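Local atomic coordinates of SWD1-like protein (Myceliophthora thermophila, PDB entry 6E29), a protein that probably serves, through this WD-repeat beta-propeller domain, as a subunit of the nuclear COMPASS complex that carries out histone H3K4 methylation. Residues K173-H187 and A190-R203. Numbering follows the deposited sequence.
Sequences KHMTTAIVYTASGDH and AGTTKGRLNIIDAR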
ATOM      1  N   LYS B 173      -7.318 -16.652  12.837  1.00 36.46           N
ATOM      2  CA  LYS B 173      -6.913 -16.761  11.446  1.00 37.14           C
ATOM      3  C   LYS B 173      -7.148 -15.489  10.677  1.00 37.06           C
ATOM      4  O   LYS B 173      -6.675 -15.374   9.540  1.00 39.88           O
ATOM      5  CB  LYS B 173      -7.649 -17.908  10.783  1.00 42.07           C
ATOM      6  CG  LYS B 173      -7.273 -19.238  11.406  1.00 42.09           C
ATOM      7  CD  LYS B 173      -8.155 -20.361  10.869  1.00 45.80           C
ATOM      8  CE  LYS B 173      -7.720 -21.705  11.444  1.00 55.59           C
ATOM      9  NZ  LYS B 173      -8.619 -22.761  10.899  1.00 55.06           N
ATOM     10  N   HIS B 174      -7.866 -14.533  11.255  1.00 27.41           N
ATOM     11  CA  HIS B 174      -8.080 -13.240  10.611  1.00 26.87           C
ATOM     12  C   HIS B 174      -6.874 -12.363  10.885  1.00 28.34           C
ATOM     13  O   HIS B 174      -6.690 -11.911  12.016  1.00 35.28           O
ATOM     14  CB  HIS B 174      -9.330 -12.573  11.160  1.00 24.75           C
ATOM     15  CG  HIS B 174     -10.589 -13.286  10.837  1.00 23.94           C
ATOM     16  ND1 HIS B 174     -11.524 -12.756   9.969  1.00 28.85           N
ATOM     17  CD2 HIS B 174     -11.107 -14.460  11.290  1.00 31.66           C
ATOM     18  CE1 HIS B 174     -12.545 -13.593   9.872  1.00 29.55           C
ATOM     19  NE2 HIS B 174     -12.324 -14.627  10.675  1.00 33.29           N
ATOM     20  N   MET B 175      -6.029 -12.152   9.891  1.00 26.46           N
ATOM     21  CA  MET B 175      -4.809 -11.384  10.128  1.00 26.04           C
ATOM     22  C   MET B 175      -4.751 -10.230   9.143  1.00 24.92           C
ATOM     23  O   MET B 175      -5.208 -10.354   8.002  1.00 27.40           O
ATOM     24  CB  MET B 175      -3.582 -12.256   9.999  1.00 28.08           C
ATOM     25  CG  MET B 175      -3.685 -13.438  10.955  1.00 35.86           C
ATOM     26  SD  MET B 175      -2.184 -14.271  11.259  1.00 59.75           S
ATOM     27  CE  MET B 175      -1.715 -14.684   9.564  1.00 53.57           C
ATOM     28  N   THR B 176      -4.216  -9.097   9.591  1.00 25.30           N
ATOM     29  CA  THR B 176      -4.257  -7.897   8.780  1.00 23.39           C
ATOM     30  C   THR B 176      -3.045  -7.823   7.847  1.00 25.62           C
ATOM     31  O   THR B 176      -1.895  -7.956   8.283  1.00 29.98           O
ATOM     32  CB  THR B 176      -4.300  -6.678   9.696  1.00 25.73           C
ATOM     33  OG1 THR B 176      -5.522  -6.688  10.453  1.00 27.64           O
ATOM     34  CG2 THR B 176      -4.163  -5.387   8.925  1.00 25.08           C
ATOM     35  N   THR B 177      -3.301  -7.553   6.564  1.00 22.51           N
ATOM     36  CA  THR B 177      -2.277  -7.704   5.539  1.00 24.20           C
ATOM     37  C   THR B 177      -2.004  -6.413   4.815  1.00 26.19           C
ATOM     38  O   THR B 177      -1.029  -6.357   4.052  1.00 25.19           O
ATOM     39  CB  THR B 177      -2.697  -8.754   4.510  1.00 33.62           C
ATOM     40  OG1 THR B 177      -4.067  -8.492   4.166  1.00 31.17           O
ATOM     41  CG2 THR B 177      -2.521 -10.160   5.089  1.00 30.01           C
ATOM     42  N   ALA B 178      -2.793  -5.379   5.053  1.00 24.57           N
ATOM     43  CA  ALA B 178      -2.634  -4.124   4.336  1.00 29.20           C
ATOM     44  C   ALA B 178      -3.342  -3.091   5.172  1.00 31.77           C
ATOM     45  O   ALA B 178      -4.376  -3.392   5.759  1.00 25.61           O
ATOM     46  CB  ALA B 178      -3.249  -4.144   2.909  1.00 22.93           C
ATOM     47  N   ILE B 179      -2.805  -1.882   5.230  1.00 21.05           N
ATOM     48  CA  ILE B 179      -3.484  -0.864   6.023  1.00 20.56           C
ATOM     49  C   ILE B 179      -3.123   0.508   5.487  1.00 26.67           C
ATOM     50  O   ILE B 179      -1.977   0.738   5.098  1.00 27.00           O
ATOM     51  CB  ILE B 179      -3.095  -1.009   7.509  1.00 32.48           C
ATOM     52  CG1 ILE B 179      -4.012  -0.137   8.376  1.00 25.77           C
ATOM     53  CG2 ILE B 179      -1.551  -0.743   7.702  1.00 32.93           C
ATOM     54  CD1 ILE B 179      -3.838  -0.392   9.873  1.00 35.34           C
ATOM     55  N   VAL B 180      -4.100   1.419   5.462  1.00 21.94           N
ATOM     56  CA  VAL B 180      -3.853   2.797   5.020  1.00 22.57           C
ATOM     57  C   VAL B 180      -4.633   3.736   5.926  1.00 23.83           C
ATOM     58  O   VAL B 180      -5.645   3.356   6.516  1.00 29.55           O
ATOM     59  CB  VAL B 180      -4.268   3.061   3.544  1.00 35.82           C
ATOM     60  CG1 VAL B 180      -3.428   2.257   2.600  1.00 35.66           C
ATOM     61  CG2 VAL B 180      -5.743   2.748   3.297  1.00 21.21           C
ATOM     62  N   TYR B 181      -4.208   5.005   5.992  1.00 23.88           N
ATOM     63  CA  TYR B 181      -5.024   5.982   6.724  1.00 23.80           C
ATOM     64  C   TYR B 181      -6.055   6.575   5.776  1.00 32.19           C
ATOM     65  O   TYR B 181      -5.772   6.766   4.580  1.00 30.49           O
ATOM     66  CB  TYR B 181      -4.138   7.156   7.224  1.00 25.55           C
ATOM     67  CG  TYR B 181      -3.213   6.856   8.378  1.00 31.84           C
ATOM     68  CD1 TYR B 181      -1.945   6.328   8.167  1.00 28.43           C
ATOM     69  CD2 TYR B 181      -3.598   7.182   9.704  1.00 37.93           C
ATOM     70  CE1 TYR B 181      -1.078   6.079   9.228  1.00 30.58           C
ATOM     71  CE2 TYR B 181      -2.724   6.961  10.801  1.00 35.07           C
ATOM     72  CZ  TYR B 181      -1.480   6.410  10.543  1.00 44.52           C
ATOM     73  OH  TYR B 181      -0.620   6.194  11.566  1.00 33.58           O
ATOM     74  N   THR B 182      -7.208   6.952   6.309  1.00 28.27           N
ATOM     75  CA  THR B 182      -8.101   7.841   5.573  1.00 25.28           C
ATOM     76  C   THR B 182      -7.432   9.219   5.456  1.00 37.56           C
ATOM     77  O   THR B 182      -6.415   9.485   6.096  1.00 34.87           O
ATOM     78  CB  THR B 182      -9.452   7.985   6.252  1.00 38.68           C
ATOM     79  OG1 THR B 182      -9.270   8.614   7.536  1.00 32.65           O
ATOM     80  CG2 THR B 182     -10.143   6.603   6.375  1.00 27.43           C
ATOM     81  N   ALA B 183      -8.030  10.103   4.639  1.00 33.47           N
ATOM     82  CA  ALA B 183      -7.371  11.361   4.295  1.00 47.44           C
ATOM     83  C   ALA B 183      -7.166  12.233   5.519  1.00 39.56           C
ATOM     84  O   ALA B 183      -6.166  12.968   5.605  1.00 37.38           O
ATOM     85  CB  ALA B 183      -8.172  12.125   3.233  1.00 45.03           C
ATOM     86  N   SER B 184      -8.099  12.182   6.473  1.00 35.72           N
ATOM     87  CA  SER B 184      -7.981  13.041   7.649  1.00 44.45           C
ATOM     88  C   SER B 184      -7.002  12.492   8.662  1.00 34.96           C
ATOM     89  O   SER B 184      -6.568  13.237   9.551  1.00 44.81           O
ATOM     90  CB  SER B 184      -9.337  13.214   8.357  1.00 41.62           C
ATOM     91  OG  SER B 184      -9.750  11.965   8.934  1.00 42.87           O
ATOM     92  N   GLY B 185      -6.731  11.192   8.593  1.00 35.63           N
ATOM     93  CA  GLY B 185      -5.939  10.502   9.566  1.00 32.92           C
ATOM     94  C   GLY B 185      -6.732   9.974  10.755  1.00 34.88           C
ATOM     95  O   GLY B 185      -6.160   9.230  11.568  1.00 42.38           O
ATOM     96  N   ASP B 186      -8.037  10.271  10.843  1.00 37.43           N
ATOM     97  CA  ASP B 186      -8.813   9.820  12.001  1.00 39.83           C
ATOM     98  C   ASP B 186      -9.155   8.326  11.981  1.00 48.65           C
ATOM     99  O   ASP B 186      -9.521   7.775  13.033  1.00 36.85           O
ATOM    100  CB  ASP B 186     -10.122  10.617  12.134  1.00 43.17           C
ATOM    101  CG  ASP B 186      -9.895  12.112  12.334  1.00 64.89           C
ATOM    102  OD1 ASP B 186     -10.503  12.893  11.568  1.00 74.43           O
ATOM    103  OD2 ASP B 186      -9.098  12.512  13.223  1.00 44.70           O
ATOM    104  N   HIS B 187      -9.077   7.670  10.824  1.00 33.54           N
ATOM    105  CA  HIS B 187      -9.398   6.255  10.708  1.00 29.24           C
ATOM    106  C   HIS B 187      -8.327   5.533   9.918  1.00 34.82           C
ATOM    107  O   HIS B 187      -7.577   6.126   9.133  1.00 33.72           O
ATOM    108  CB  HIS B 187     -10.746   6.034  10.027  1.00 29.30           C
ATOM    109  CG  HIS B 187     -11.890   6.587  10.812  1.00 38.57           C
ATOM    110  ND1 HIS B 187     -12.271   7.916  10.746  1.00 40.16           N
ATOM    111  CD2 HIS B 187     -12.682   6.010  11.743  1.00 39.09           C
ATOM    112  CE1 HIS B 187     -13.272   8.122  11.584  1.00 49.41           C
ATOM    113  NE2 HIS B 187     -13.538   6.982  12.203  1.00 44.93           N
ATOM    114  N   ALA B 190      -8.177  -1.241   6.812  1.00 27.15           N
ATOM    115  CA  ALA B 190      -7.264  -2.370   6.806  1.00 27.87           C
ATOM    116  C   ALA B 190      -7.900  -3.561   6.103  1.00 23.57           C
ATOM    117  O   ALA B 190      -9.126  -3.749   6.133  1.00 30.13           O
ATOM    118  CB  ALA B 190      -6.865  -2.763   8.233  1.00 27.19           C
ATOM    119  N   GLY B 191      -7.053  -4.324   5.443  1.00 23.29           N
ATOM    120  CA  GLY B 191      -7.476  -5.550   4.787  1.00 23.06           C
ATOM    121  C   GLY B 191      -6.912  -6.768   5.483  1.00 21.06           C
ATOM    122  O   GLY B 191      -5.839  -6.722   6.098  1.00 26.45           O
ATOM    123  N   THR B 192      -7.617  -7.903   5.339  1.00 22.59           N
ATOM    124  CA  THR B 192      -7.243  -9.093   6.064  1.00 20.53           C
ATOM    125  C   THR B 192      -7.124 -10.300   5.151  1.00 24.95           C
ATOM    126  O   THR B 192      -7.506 -10.281   3.966  1.00 27.82           O
ATOM    127  CB  THR B 192      -8.263  -9.450   7.158  1.00 31.91           C
ATOM    128  OG1 THR B 192      -9.452  -9.973   6.535  1.00 24.19           O
ATOM    129  CG2 THR B 192      -8.578  -8.229   8.056  1.00 29.60           C
ATOM    130  N   THR B 193      -6.596 -11.368   5.746  1.00 24.18           N
ATOM    131  CA  THR B 193      -6.462 -12.666   5.097  1.00 26.10           C
ATOM    132  C   THR B 193      -7.810 -13.296   4.773  1.00 27.77           C
ATOM    133  O   THR B 193      -7.862 -14.281   4.030  1.00 34.39           O
ATOM    134  CB  THR B 193      -5.676 -13.613   6.024  1.00 25.69           C
ATOM    135  OG1 THR B 193      -6.233 -13.509   7.354  1.00 31.65           O
ATOM    136  CG2 THR B 193      -4.233 -13.222   6.074  1.00 31.83           C
ATOM    137  N   LYS B 194      -8.887 -12.791   5.349  1.00 25.65           N
ATOM    138  CA  LYS B 194     -10.207 -13.365   5.139  1.00 37.77           C
ATOM    139  C   LYS B 194     -11.043 -12.487   4.216  1.00 41.30           C
ATOM    140  O   LYS B 194     -12.268 -12.643   4.147  1.00 27.90           O
ATOM    141  CB  LYS B 194     -10.901 -13.596   6.496  1.00 29.96           C
ATOM    142  CG  LYS B 194     -10.257 -14.675   7.402  1.00 30.20           C
ATOM    143  CD  LYS B 194     -10.661 -16.098   6.997  1.00 50.90           C
ATOM    144  CE  LYS B 194     -10.024 -17.148   7.902  1.00 51.50           C
ATOM    145  NZ  LYS B 194      -8.581 -17.344   7.532  1.00 63.16           N
ATOM    146  N   GLY B 195     -10.388 -11.574   3.498  1.00 30.27           N
ATOM    147  CA  GLY B 195     -11.034 -10.731   2.503  1.00 29.02           C
ATOM    148  C   GLY B 195     -11.945  -9.671   3.094  1.00 26.82           C
ATOM    149  O   GLY B 195     -12.849  -9.171   2.404  1.00 26.08           O
ATOM    150  N   ARG B 196     -11.702  -9.273   4.343  1.00 25.52           N
ATOM    151  CA  ARG B 196     -12.513  -8.243   4.959  1.00 19.45           C
ATOM    152  C   ARG B 196     -11.801  -6.900   4.903  1.00 25.47           C
ATOM    153  O   ARG B 196     -10.575  -6.835   4.915  1.00 26.25           O
ATOM    154  CB  ARG B 196     -12.864  -8.551   6.418  1.00 25.18           C
ATOM    155  CG  ARG B 196     -13.549  -9.941   6.568  1.00 30.04           C
ATOM    156  CD  ARG B 196     -14.046 -10.089   7.984  1.00 33.63           C
ATOM    157  NE  ARG B 196     -15.220  -9.257   8.223  1.00 45.39           N
ATOM    158  CZ  ARG B 196     -16.447  -9.611   7.842  1.00 42.72           C
ATOM    159  NH1 ARG B 196     -16.634 -10.773   7.218  1.00 32.28           N
ATOM    160  NH2 ARG B 196     -17.478  -8.803   8.063  1.00 43.73           N
ATOM    161  N   LEU B 197     -12.599  -5.838   4.773  1.00 23.03           N
ATOM    162  CA  LEU B 197     -12.134  -4.459   4.958  1.00 24.78           C
ATOM    163  C   LEU B 197     -12.639  -3.983   6.326  1.00 32.60           C
ATOM    164  O   LEU B 197     -13.848  -3.955   6.566  1.00 30.14           O
ATOM    165  CB  LEU B 197     -12.642  -3.577   3.815  1.00 30.12           C
ATOM    166  CG  LEU B 197     -12.036  -2.173   3.554  1.00 32.00           C
ATOM    167  CD1 LEU B 197     -12.521  -1.170   4.572  1.00 38.80           C
ATOM    168  CD2 LEU B 197     -10.511  -2.238   3.569  1.00 28.10           C
ATOM    169  N   ASN B 198     -11.705  -3.670   7.230  1.00 24.28           N
ATOM    170  CA  ASN B 198     -11.977  -3.134   8.560  1.00 27.20           C
ATOM    171  C   ASN B 198     -11.793  -1.633   8.528  1.00 26.10           C
ATOM    172  O   ASN B 198     -10.807  -1.162   7.968  1.00 26.31           O
ATOM    173  CB  ASN B 198     -10.970  -3.651   9.607  1.00 28.38           C
ATOM    174  CG  ASN B 198     -11.122  -5.109   9.880  1.00 37.38           C
ATOM    175  OD1 ASN B 198     -12.186  -5.647   9.638  1.00 32.52           O
ATOM    176  ND2 ASN B 198     -10.071  -5.747  10.398  1.00 32.35           N
ATOM    177  N   ILE B 199     -12.691  -0.902   9.181  1.00 25.54           N
ATOM    178  CA  ILE B 199     -12.499   0.525   9.417  1.00 26.83           C
ATOM    179  C   ILE B 199     -12.221   0.661  10.899  1.00 30.83           C
ATOM    180  O   ILE B 199     -13.006   0.172  11.720  1.00 29.17           O
ATOM    181  CB  ILE B 199     -13.726   1.366   9.029  1.00 25.47           C
ATOM    182  CG1 ILE B 199     -14.090   1.164   7.562  1.00 38.71           C
ATOM    183  CG2 ILE B 199     -13.419   2.869   9.233  1.00 29.54           C
ATOM    184  CD1 ILE B 199     -15.297   1.986   7.090  1.00 29.39           C
ATOM    185  N   ILE B 200     -11.086   1.260  11.236  1.00 28.49           N
ATOM    186  CA  ILE B 200     -10.590   1.373  12.608  1.00 28.47           C
ATOM    187  C   ILE B 200     -10.552   2.844  12.976  1.00 36.87           C
ATOM    188  O   ILE B 200      -9.965   3.648  12.244  1.00 31.15           O
ATOM    189  CB  ILE B 200      -9.181   0.748  12.740  1.00 31.25           C
ATOM    190  CG1 ILE B 200      -9.213  -0.701  12.277  1.00 32.13           C
ATOM    191  CG2 ILE B 200      -8.605   0.811  14.224  1.00 26.29           C
ATOM    192  CD1 ILE B 200      -7.821  -1.357  12.238  1.00 32.34           C
ATOM    193  N   ASP B 201     -11.172   3.197  14.113  1.00 40.17           N
ATOM    194  CA  ASP B 201     -10.996   4.521  14.709  1.00 34.82           C
ATOM    195  C   ASP B 201      -9.562   4.649  15.216  1.00 33.79           C
ATOM    196  O   ASP B 201      -9.123   3.866  16.062  1.00 41.60           O
ATOM    197  CB  ASP B 201     -12.007   4.675  15.849  1.00 33.34           C
ATOM    198  CG  ASP B 201     -12.080   6.080  16.408  1.00 57.34           C
ATOM    199  OD1 ASP B 201     -11.029   6.603  16.821  1.00 53.97           O
ATOM    200  OD2 ASP B 201     -13.203   6.642  16.470  1.00 51.64           O
ATOM    201  N   ALA B 202      -8.802   5.605  14.679  1.00 33.84           N
ATOM    202  CA  ALA B 202      -7.393   5.645  15.037  1.00 42.45           C
ATOM    203  C   ALA B 202      -7.176   6.156  16.452  1.00 41.47           C
ATOM    204  O   ALA B 202      -6.090   5.963  17.009  1.00 60.48           O
ATOM    205  CB  ALA B 202      -6.598   6.493  14.030  1.00 53.45           C
ATOM    206  N   ARG B 203      -8.164   6.809  17.051  1.00 42.57           N
ATOM    207  CA  ARG B 203      -7.951   7.253  18.422  1.00 62.80           C
ATOM    208  C   ARG B 203      -8.392   6.203  19.440  1.00 53.96           C
ATOM    209  O   ARG B 203      -7.687   5.980  20.426  1.00 54.76           O
ATOM    210  CB  ARG B 203      -8.655   8.586  18.674  1.00 55.20           C
ATOM    211  CG  ARG B 203      -8.746   8.930  20.161  1.00 75.95           C
ATOM    212  CD  ARG B 203     -10.052   9.633  20.512  1.00 65.35           C
ATOM    213  NE  ARG B 203     -11.064   8.725  21.057  1.00 81.14           N
ATOM    214  CZ  ARG B 203     -12.340   9.055  21.261  1.00 81.32           C
ATOM    215  NH1 ARG B 203     -12.756  10.286  20.984  1.00 82.60           N
ATOM    216  NH2 ARG B 203     -13.202   8.161  21.755  1.00 70.37           N
TER
HETATM  217  O   HOH W   1     -10.948 -10.367   8.720  1.00 32.24           O
HETATM  218  O   HOH W   2      -7.400  -4.807  11.029  1.00 31.97           O
HETATM  219  O   HOH W   3     -15.169   6.724  14.535  1.00 33.77           O
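A classic beta bulge in the inner hairpin of a propeller blade joins Thr177 and Ala178 to Gly191. Gly191 O takes a nearly straight bond from Thr177 N (2.7 Å, 171°) and a weak one from Ala178 N, while Gly191 N returns a bond to Ala178 O. Beyond the bulge Thr193 ties the 192-195 turn to the residues leading into strand 176-181: with OG1 between its backbone N and carbonyl carbon (chi1 47°), the hydroxyl accepts from Met175 N at 2.9 Å, and Thr193 N donates to Met175 O. Lys194 has CG anti to the carbonyl carbon (chi1 -67°), which lays it over one face of the His174 ring, 3.5 Å from its centroid, in a CH-pi contact. As in other WD-type blades, four antiparallel strands follow in order, 176-181 first and 207-212 last. Thr192 OG1 makes an ST turn, accepting from Lys194 N and also from Arg196 N, and one water links it to His174 ND1 at the ring edge. A valine here, with no hydroxyl, would probably leave the Lys194 and Arg196 amides without this acceptor and the water link to His174 broken. At the far end, Ala202 N binds Asp186 O at 2.8 Å, and a water bridges His187 NE2 to Asp201 OD2.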